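PDB 4W4T: MxaA from Stigmatella aurantiaca, which carries, in this fragment, the terminal NADPH-binding reductase domain of the myxalamid polyketide-peptide assembly line, which probably releases the finished chain reductively as a primary alcohol. Local coordinates for residues E33-L38 with S161-N166; I146-A151 with R171-L176. All coordinates share one frame; numbering follows the deposited sequence.

Contact 1 (E33-L38 with S161-N166); sequences EADAVL and SMRAAN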
ATOM      1  N   GLU A  33     -17.111   8.155 -18.777  1.00 20.70           N
ATOM      2  CA  GLU A  33     -18.232   8.461 -19.655  1.00 24.09           C
ATOM      3  C   GLU A  33     -18.215   7.603 -20.919  1.00 21.50           C
ATOM      4  O   GLU A  33     -19.258   7.126 -21.369  1.00 23.68           O
ATOM      5  CB  GLU A  33     -18.228   9.947 -20.031  1.00 25.42           C
ATOM      6  CG  GLU A  33     -18.636  10.868 -18.901  1.00 26.95           C
ATOM      7  CD  GLU A  33     -20.124  10.798 -18.587  1.00 32.84           C
ATOM      8  OE1 GLU A  33     -20.840   9.989 -19.210  1.00 34.96           O
ATOM      9  OE2 GLU A  33     -20.589  11.559 -17.711  1.00 40.12           O
ATOM     10  N   ALA A  34     -17.035   7.426 -21.496  1.00 21.46           N
ATOM     11  CA  ALA A  34     -16.890   6.570 -22.666  1.00 22.57           C
ATOM     12  C   ALA A  34     -17.293   5.139 -22.324  1.00 21.61           C
ATOM     13  O   ALA A  34     -18.027   4.500 -23.077  1.00 22.50           O
ATOM     14  CB  ALA A  34     -15.460   6.608 -23.189  1.00 22.42           C
ATOM     15  N   ASP A  35     -16.810   4.644 -21.188  1.00 19.00           N
ATOM     16  CA  ASP A  35     -17.064   3.260 -20.768  1.00 19.46           C
ATOM     17  C   ASP A  35     -18.529   3.012 -20.367  1.00 18.49           C
ATOM     18  O   ASP A  35     -19.005   1.863 -20.382  1.00 17.24           O
ATOM     19  CB  ASP A  35     -16.124   2.885 -19.610  1.00 17.96           C
ATOM     20  CG  ASP A  35     -14.679   2.664 -20.073  1.00 20.80           C
ATOM     21  OD1 ASP A  35     -14.471   2.409 -21.280  1.00 22.07           O
ATOM     22  OD2 ASP A  35     -13.746   2.736 -19.239  1.00 21.15           O
ATOM     23  N   ALA A  36     -19.244   4.081 -20.016  1.00 15.78           N
ATOM     24  CA  ALA A  36     -20.650   3.972 -19.621  1.00 17.70           C
ATOM     25  C   ALA A  36     -21.585   3.829 -20.824  1.00 19.20           C
ATOM     26  O   ALA A  36     -22.780   3.638 -20.658  1.00 20.39           O
ATOM     27  CB  ALA A  36     -21.062   5.179 -18.775  1.00 17.34           C
ATOM     28  N   VAL A  37     -21.039   3.926 -22.035  1.00 20.16           N
ATOM     29  CA  VAL A  37     -21.843   3.722 -23.236  1.00 19.15           C
ATOM     30  C   VAL A  37     -21.977   2.233 -23.511  1.00 18.94           C
ATOM     31  O   VAL A  37     -20.985   1.539 -23.690  1.00 19.45           O
ATOM     32  CB  VAL A  37     -21.231   4.437 -24.448  1.00 21.49           C
ATOM     33  CG1 VAL A  37     -21.991   4.099 -25.720  1.00 22.11           C
ATOM     34  CG2 VAL A  37     -21.220   5.940 -24.204  1.00 23.98           C
ATOM     35  N   LEU A  38     -23.214   1.742 -23.530  1.00 19.89           N
ATOM     36  CA  LEU A  38     -23.467   0.317 -23.712  1.00 18.79           C
ATOM     37  C   LEU A  38     -23.512  -0.053 -25.200  1.00 21.75           C
ATOM     38  O   LEU A  38     -24.283   0.542 -25.960  1.00 20.36           O
ATOM     39  CB  LEU A  38     -24.780  -0.078 -23.034  1.00 18.45           C
ATOM     40  CG  LEU A  38     -25.118  -1.569 -22.995  1.00 17.75           C
ATOM     41  CD1 LEU A  38     -24.037  -2.349 -22.265  1.00 16.68           C
ATOM     42  CD2 LEU A  38     -26.464  -1.782 -22.340  1.00 17.62           C
ATOM     43  N   SER A 161      -7.595  -0.378 -12.814  1.00 15.14           N
ATOM     44  CA  SER A 161      -7.330  -1.687 -12.228  1.00 15.08           C
ATOM     45  C   SER A 161      -8.618  -2.508 -12.052  1.00 16.98           C
ATOM     46  O   SER A 161      -8.570  -3.725 -11.882  1.00 17.68           O
ATOM     47  CB  SER A 161      -6.636  -1.550 -10.872  1.00 18.15           C
ATOM     48  OG  SER A 161      -5.418  -0.822 -10.976  1.00 18.67           O
HETATM   49  N   MSE A 162      -9.761  -1.840 -12.071  1.00 14.30           N
HETATM   50  CA  MSE A 162     -11.025  -2.524 -11.798  1.00 15.42           C
HETATM   51  C   MSE A 162     -11.952  -2.474 -13.004  1.00 16.64           C
HETATM   52  O   MSE A 162     -13.081  -2.995 -12.975  1.00 15.59           O
HETATM   53  CB  MSE A 162     -11.702  -1.917 -10.559  1.00 17.01           C
HETATM   54  CG  MSE A 162     -11.167  -2.501  -9.271  1.00 18.61           C
HETATM   55 SE   MSE A 162     -11.588  -1.447  -7.703  1.00 31.64          SE
HETATM   56  CE  MSE A 162     -10.342   0.030  -8.053  1.00 18.63           C
ATOM     57  N   ARG A 163     -11.462  -1.858 -14.077  1.00 14.45           N
ATOM     58  CA  ARG A 163     -12.224  -1.755 -15.313  1.00 15.08           C
ATOM     59  C   ARG A 163     -12.637  -3.130 -15.856  1.00 16.42           C
ATOM     60  O   ARG A 163     -13.805  -3.346 -16.205  1.00 14.75           O
ATOM     61  CB  ARG A 163     -11.407  -0.985 -16.350  1.00 18.33           C
ATOM     62  CG  ARG A 163     -12.177  -0.621 -17.599  1.00 20.34           C
ATOM     63  CD  ARG A 163     -11.323   0.243 -18.535  1.00 22.03           C
ATOM     64  NE  ARG A 163     -12.053   0.560 -19.757  1.00 23.36           N
ATOM     65  CZ  ARG A 163     -12.083  -0.204 -20.844  1.00 23.24           C
ATOM     66  NH1 ARG A 163     -11.400  -1.341 -20.891  1.00 26.71           N
ATOM     67  NH2 ARG A 163     -12.793   0.179 -21.896  1.00 25.87           N
ATOM     68  N   ALA A 164     -11.696  -4.069 -15.903  1.00 15.71           N
ATOM     69  CA  ALA A 164     -11.987  -5.389 -16.471  1.00 17.31           C
ATOM     70  C   ALA A 164     -13.078  -6.113 -15.676  1.00 15.75           C
ATOM     71  O   ALA A 164     -14.051  -6.585 -16.261  1.00 14.95           O
ATOM     72  CB  ALA A 164     -10.723  -6.246 -16.528  1.00 17.88           C
ATOM     73  N   ALA A 165     -12.919  -6.182 -14.353  1.00 14.69           N
ATOM     74  CA  ALA A 165     -13.846  -6.956 -13.532  1.00 15.08           C
ATOM     75  C   ALA A 165     -15.185  -6.249 -13.339  1.00 16.40           C
ATOM     76  O   ALA A 165     -16.240  -6.889 -13.390  1.00 15.03           O
ATOM     77  CB  ALA A 165     -13.234  -7.277 -12.187  1.00 14.45           C
ATOM     78  N   ASN A 166     -15.153  -4.940 -13.109  1.00 13.68           N
ATOM     79  CA  ASN A 166     -16.374  -4.231 -12.739  1.00 13.64           C
ATOM     80  C   ASN A 166     -17.112  -3.639 -13.917  1.00 13.55           C
ATOM     81  O   ASN A 166     -18.337  -3.723 -13.990  1.00 15.32           O
ATOM     82  CB  ASN A 166     -16.040  -3.143 -11.698  1.00 11.70           C
ATOM     83  CG  ASN A 166     -15.494  -3.737 -10.420  1.00 13.86           C
ATOM     84  OD1 ASN A 166     -15.436  -4.963 -10.272  1.00 15.59           O
ATOM     85  ND2 ASN A 166     -15.070  -2.886  -9.496  1.00 14.22           N
TER
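Arg163 reaches across to Asp35 and grips its carboxylate side-on, one nitrogen to each oxygen. Arg163 NE donates to Asp35 OD2 at 2.8 Å, and its NH2 to Asp35 OD1 at 2.9 Å with an N-H...O angle of 161°. Both oxygens lie close to the guanidinium plane, at its edge, yet the arginine meets them from above the carboxylate plane: the two flat groups are turned 52° apart, so this salt bridge is bidentate but not coplanar. Arg163 gets there by length, with CG anti to the backbone N (chi1 -171°) and the chain extended from CG to NE, spanning a gap of 8.9 Å between Asp35 CA and Arg163 CA. In a contact at the protein surface, the pair ties helix 28-35, near the start of the modelled chain, to helix 159-177 of the Rossmann fold. Asp35 OD2 is also hydrogen-bonded to Tyr159 OH, which helps fix the carboxylate's rotation. Replacing Arg163 by an alanine is likely to leave the Asp35 carboxylate without this counter-charge and without both guanidinium bonds, though Tyr159 OH could still hold OD2. Farther out, Val224 of helix 217-234 and Val167 pack against the Asp35 side chain, while Leu168 touches that of Arg163.

Contact 2 (I146-A151 with R171-L176); sequences IYHNGA and REILRL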
ATOM      1  N   ILE A 146     -30.096 -13.898 -13.468  1.00 14.66           N
ATOM      2  CA  ILE A 146     -28.726 -13.613 -13.056  1.00 12.94           C
ATOM      3  C   ILE A 146     -28.683 -12.739 -11.802  1.00 12.79           C
ATOM      4  O   ILE A 146     -29.323 -11.693 -11.749  1.00 13.78           O
ATOM      5  CB  ILE A 146     -27.939 -12.890 -14.173  1.00 12.77           C
ATOM      6  CG1 ILE A 146     -27.892 -13.756 -15.434  1.00 15.45           C
ATOM      7  CG2 ILE A 146     -26.513 -12.570 -13.705  1.00 11.62           C
ATOM      8  CD1 ILE A 146     -27.732 -12.969 -16.714  1.00 16.21           C
ATOM      9  N   TYR A 147     -27.928 -13.183 -10.806  1.00 13.38           N
ATOM     10  CA  TYR A 147     -27.584 -12.354  -9.659  1.00 13.92           C
ATOM     11  C   TYR A 147     -26.115 -11.973  -9.814  1.00 11.62           C
ATOM     12  O   TYR A 147     -25.229 -12.803  -9.625  1.00 12.95           O
ATOM     13  CB  TYR A 147     -27.834 -13.082  -8.334  1.00 12.37           C
ATOM     14  CG  TYR A 147     -29.312 -13.301  -8.028  1.00 14.10           C
ATOM     15  CD1 TYR A 147     -30.066 -14.194  -8.769  1.00 15.49           C
ATOM     16  CD2 TYR A 147     -29.940 -12.618  -6.994  1.00 16.69           C
ATOM     17  CE1 TYR A 147     -31.415 -14.408  -8.502  1.00 16.84           C
ATOM     18  CE2 TYR A 147     -31.292 -12.822  -6.723  1.00 17.39           C
ATOM     19  CZ  TYR A 147     -32.023 -13.716  -7.487  1.00 16.66           C
ATOM     20  OH  TYR A 147     -33.362 -13.932  -7.211  1.00 15.87           O
ATOM     21  N   HIS A 148     -25.868 -10.718 -10.180  1.00 11.32           N
ATOM     22  CA  HIS A 148     -24.507 -10.277 -10.450  1.00 10.82           C
ATOM     23  C   HIS A 148     -23.891  -9.558  -9.233  1.00 12.52           C
ATOM     24  O   HIS A 148     -24.102  -8.363  -9.015  1.00 12.74           O
ATOM     25  CB  HIS A 148     -24.492  -9.391 -11.712  1.00 12.34           C
ATOM     26  CG  HIS A 148     -23.122  -8.898 -12.082  1.00 12.12           C
ATOM     27  ND1 HIS A 148     -21.982  -9.625 -11.833  1.00 12.78           N
ATOM     28  CD2 HIS A 148     -22.715  -7.736 -12.646  1.00 11.31           C
ATOM     29  CE1 HIS A 148     -20.926  -8.941 -12.243  1.00 12.95           C
ATOM     30  NE2 HIS A 148     -21.344  -7.788 -12.731  1.00 13.25           N
ATOM     31  N   ASN A 149     -23.149 -10.320  -8.435  1.00 13.81           N
ATOM     32  CA  ASN A 149     -22.515  -9.822  -7.217  1.00 16.31           C
ATOM     33  C   ASN A 149     -20.983  -9.899  -7.309  1.00 16.80           C
ATOM     34  O   ASN A 149     -20.279  -9.570  -6.359  1.00 18.38           O
ATOM     35  CB  ASN A 149     -23.018 -10.616  -5.996  1.00 18.10           C
ATOM     36  CG  ASN A 149     -22.351 -10.181  -4.699  1.00 21.31           C
ATOM     37  OD1 ASN A 149     -22.250  -8.992  -4.410  1.00 22.30           O
ATOM     38  ND2 ASN A 149     -21.842 -11.145  -3.942  1.00 26.08           N
ATOM     39  N   GLY A 150     -20.465 -10.314  -8.458  1.00 17.55           N
ATOM     40  CA  GLY A 150     -19.030 -10.430  -8.635  1.00 17.87           C
ATOM     41  C   GLY A 150     -18.442  -9.072  -8.961  1.00 18.93           C
ATOM     42  O   GLY A 150     -19.051  -8.302  -9.703  1.00 17.44           O
ATOM     43  N   ALA A 151     -17.279  -8.778  -8.387  1.00 17.79           N
ATOM     44  CA  ALA A 151     -16.598  -7.497  -8.579  1.00 17.00           C
ATOM     45  C   ALA A 151     -15.239  -7.529  -7.906  1.00 18.97           C
ATOM     46  O   ALA A 151     -15.039  -8.268  -6.947  1.00 21.02           O
ATOM     47  CB  ALA A 151     -17.421  -6.345  -8.021  1.00 16.61           C
ATOM     48  N   ARG A 171     -20.586  -5.503 -18.351  1.00 13.15           N
ATOM     49  CA  ARG A 171     -20.944  -5.514 -19.777  1.00 14.04           C
ATOM     50  C   ARG A 171     -21.189  -6.937 -20.285  1.00 13.08           C
ATOM     51  O   ARG A 171     -22.171  -7.201 -20.980  1.00 14.02           O
ATOM     52  CB  ARG A 171     -19.845  -4.841 -20.613  1.00 15.05           C
ATOM     53  CG  ARG A 171     -20.198  -4.740 -22.092  1.00 16.97           C
ATOM     54  CD  ARG A 171     -18.998  -4.329 -22.958  1.00 21.47           C
ATOM     55  NE  ARG A 171     -17.928  -5.328 -22.957  1.00 23.77           N
ATOM     56  CZ  ARG A 171     -16.722  -5.126 -23.484  1.00 28.28           C
ATOM     57  NH1 ARG A 171     -16.435  -3.963 -24.055  1.00 27.66           N
ATOM     58  NH2 ARG A 171     -15.800  -6.084 -23.440  1.00 26.88           N
ATOM     59  N   GLU A 172     -20.313  -7.866 -19.921  1.00 13.54           N
ATOM     60  CA  GLU A 172     -20.434  -9.236 -20.424  1.00 14.72           C
ATOM     61  C   GLU A 172     -21.648  -9.943 -19.816  1.00 14.47           C
ATOM     62  O   GLU A 172     -22.280 -10.784 -20.456  1.00 13.89           O
ATOM     63  CB  GLU A 172     -19.148 -10.022 -20.146  1.00 15.01           C
ATOM     64  CG  GLU A 172     -17.932  -9.452 -20.892  1.00 16.29           C
ATOM     65  CD  GLU A 172     -18.162  -9.370 -22.406  1.00 20.36           C
ATOM     66  OE1 GLU A 172     -18.044 -10.415 -23.092  1.00 15.75           O
ATOM     67  OE2 GLU A 172     -18.458  -8.260 -22.906  1.00 19.95           O
ATOM     68  N   ILE A 173     -21.966  -9.603 -18.571  1.00 13.28           N
ATOM     69  CA  ILE A 173     -23.171 -10.115 -17.914  1.00 10.99           C
ATOM     70  C   ILE A 173     -24.396  -9.614 -18.650  1.00 12.39           C
ATOM     71  O   ILE A 173     -25.352 -10.365 -18.878  1.00 13.75           O
ATOM     72  CB  ILE A 173     -23.222  -9.680 -16.413  1.00 12.22           C
ATOM     73  CG1 ILE A 173     -22.256 -10.532 -15.583  1.00 13.78           C
ATOM     74  CG2 ILE A 173     -24.664  -9.730 -15.846  1.00 13.63           C
ATOM     75  CD1 ILE A 173     -22.643 -12.026 -15.513  1.00 13.82           C
ATOM     76  N   LEU A 174     -24.377  -8.341 -19.040  1.00 12.34           N
ATOM     77  CA  LEU A 174     -25.493  -7.792 -19.812  1.00 13.12           C
ATOM     78  C   LEU A 174     -25.596  -8.471 -21.171  1.00 13.46           C
ATOM     79  O   LEU A 174     -26.686  -8.697 -21.678  1.00 13.71           O
ATOM     80  CB  LEU A 174     -25.353  -6.283 -19.996  1.00 12.07           C
ATOM     81  CG  LEU A 174     -25.486  -5.495 -18.687  1.00 13.24           C
ATOM     82  CD1 LEU A 174     -25.134  -4.015 -18.895  1.00 12.83           C
ATOM     83  CD2 LEU A 174     -26.907  -5.643 -18.118  1.00 10.98           C
ATOM     84  N   ARG A 175     -24.449  -8.793 -21.748  1.00 13.47           N
ATOM     85  CA  ARG A 175     -24.407  -9.550 -22.999  1.00 13.74           C
ATOM     86  C   ARG A 175     -25.104 -10.909 -22.858  1.00 13.69           C
ATOM     87  O   ARG A 175     -25.902 -11.306 -23.700  1.00 14.74           O
ATOM     88  CB  ARG A 175     -22.954  -9.744 -23.430  1.00 14.17           C
ATOM     89  CG  ARG A 175     -22.793 -10.116 -24.871  1.00 17.90           C
ATOM     90  CD  ARG A 175     -21.317 -10.319 -25.248  1.00 19.74           C
ATOM     91  NE  ARG A 175     -20.469  -9.151 -24.964  1.00 17.74           N
ATOM     92  CZ  ARG A 175     -20.472  -8.026 -25.680  1.00 21.33           C
ATOM     93  NH1 ARG A 175     -21.301  -7.878 -26.710  1.00 22.62           N
ATOM     94  NH2 ARG A 175     -19.657  -7.039 -25.357  1.00 23.34           N
ATOM     95  N   LEU A 176     -24.778 -11.624 -21.794  1.00 13.19           N
ATOM     96  CA  LEU A 176     -25.387 -12.924 -21.531  1.00 14.07           C
ATOM     97  C   LEU A 176     -26.888 -12.783 -21.287  1.00 15.02           C
ATOM     98  O   LEU A 176     -27.695 -13.601 -21.745  1.00 14.84           O
ATOM     99  CB  LEU A 176     -24.701 -13.588 -20.334  1.00 13.96           C
ATOM    100  CG  LEU A 176     -25.255 -14.940 -19.887  1.00 13.42           C
ATOM    101  CD1 LEU A 176     -24.959 -16.015 -20.931  1.00 15.89           C
ATOM    102  CD2 LEU A 176     -24.710 -15.337 -18.526  1.00 14.07           C
TER
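Strand 145-148 and helix 159-177 are the first two elements of a beta-alpha-beta unit in the Rossmann fold; the pieces 146-148 and 171-176 run antiparallel, with axes 10.4 Å apart at closest approach and 175° between their directions. Ile173 fills the middle of the interface. Its CG1 sits over the centre of one face of the His148 imidazole, a CH-pi contact of 3.8 Å from CG1 to the ring centroid and only 6° off the ring normal. The other branch, Ile173 CG2, is anti to the backbone N and meets Ile146 CG2 at 4.0 Å, so the two branches of one isoleucine serve two strand residues. One turn on, Leu176 CD2 touches Ile146 CD1 at 4.2 Å. The imidazole is pinned at both nitrogens, ND1 hydrogen-bonded to Thr61 OG1 and NE2 to Thr170 OG1, which probably fixes the rotation of the ring whose face Ile173 covers. On the helix, Glu172 OE2 accepts from Arg171 NE and from both NE and NH2 of Arg175, with Arg175 NH2 at 3.0 Å from OE2. The strand lies between strands 57-61 and 185-188; Ile173 and Leu176 also reach Thr61 and Leu59 of the former, and Leu174 reaches Leu185 of the latter.

Helix 159-177 is shared: contact 1 uses its early part, contact 2 its later turns, with the two centres 13 Å apart. They also touch directly. Asn166 OD1 comes within 3.3 Å of Ala151 CA and accepts a hydrogen bond from Leu152 N, while Leu38 CD1 packs on Leu174 CD1 at 3.9 Å. Contact 2 stands nearer the cofactor site, since Asn149 and Ala151 both bind NADPH, although none is bound to this chain here, and the side chain of His148 lies about 4 Å from that of Ile124, another NADPH-binding residue. Contact 1 is more peripheral, the Arg163 side chain being about 9 Å from Gly125 of the same site.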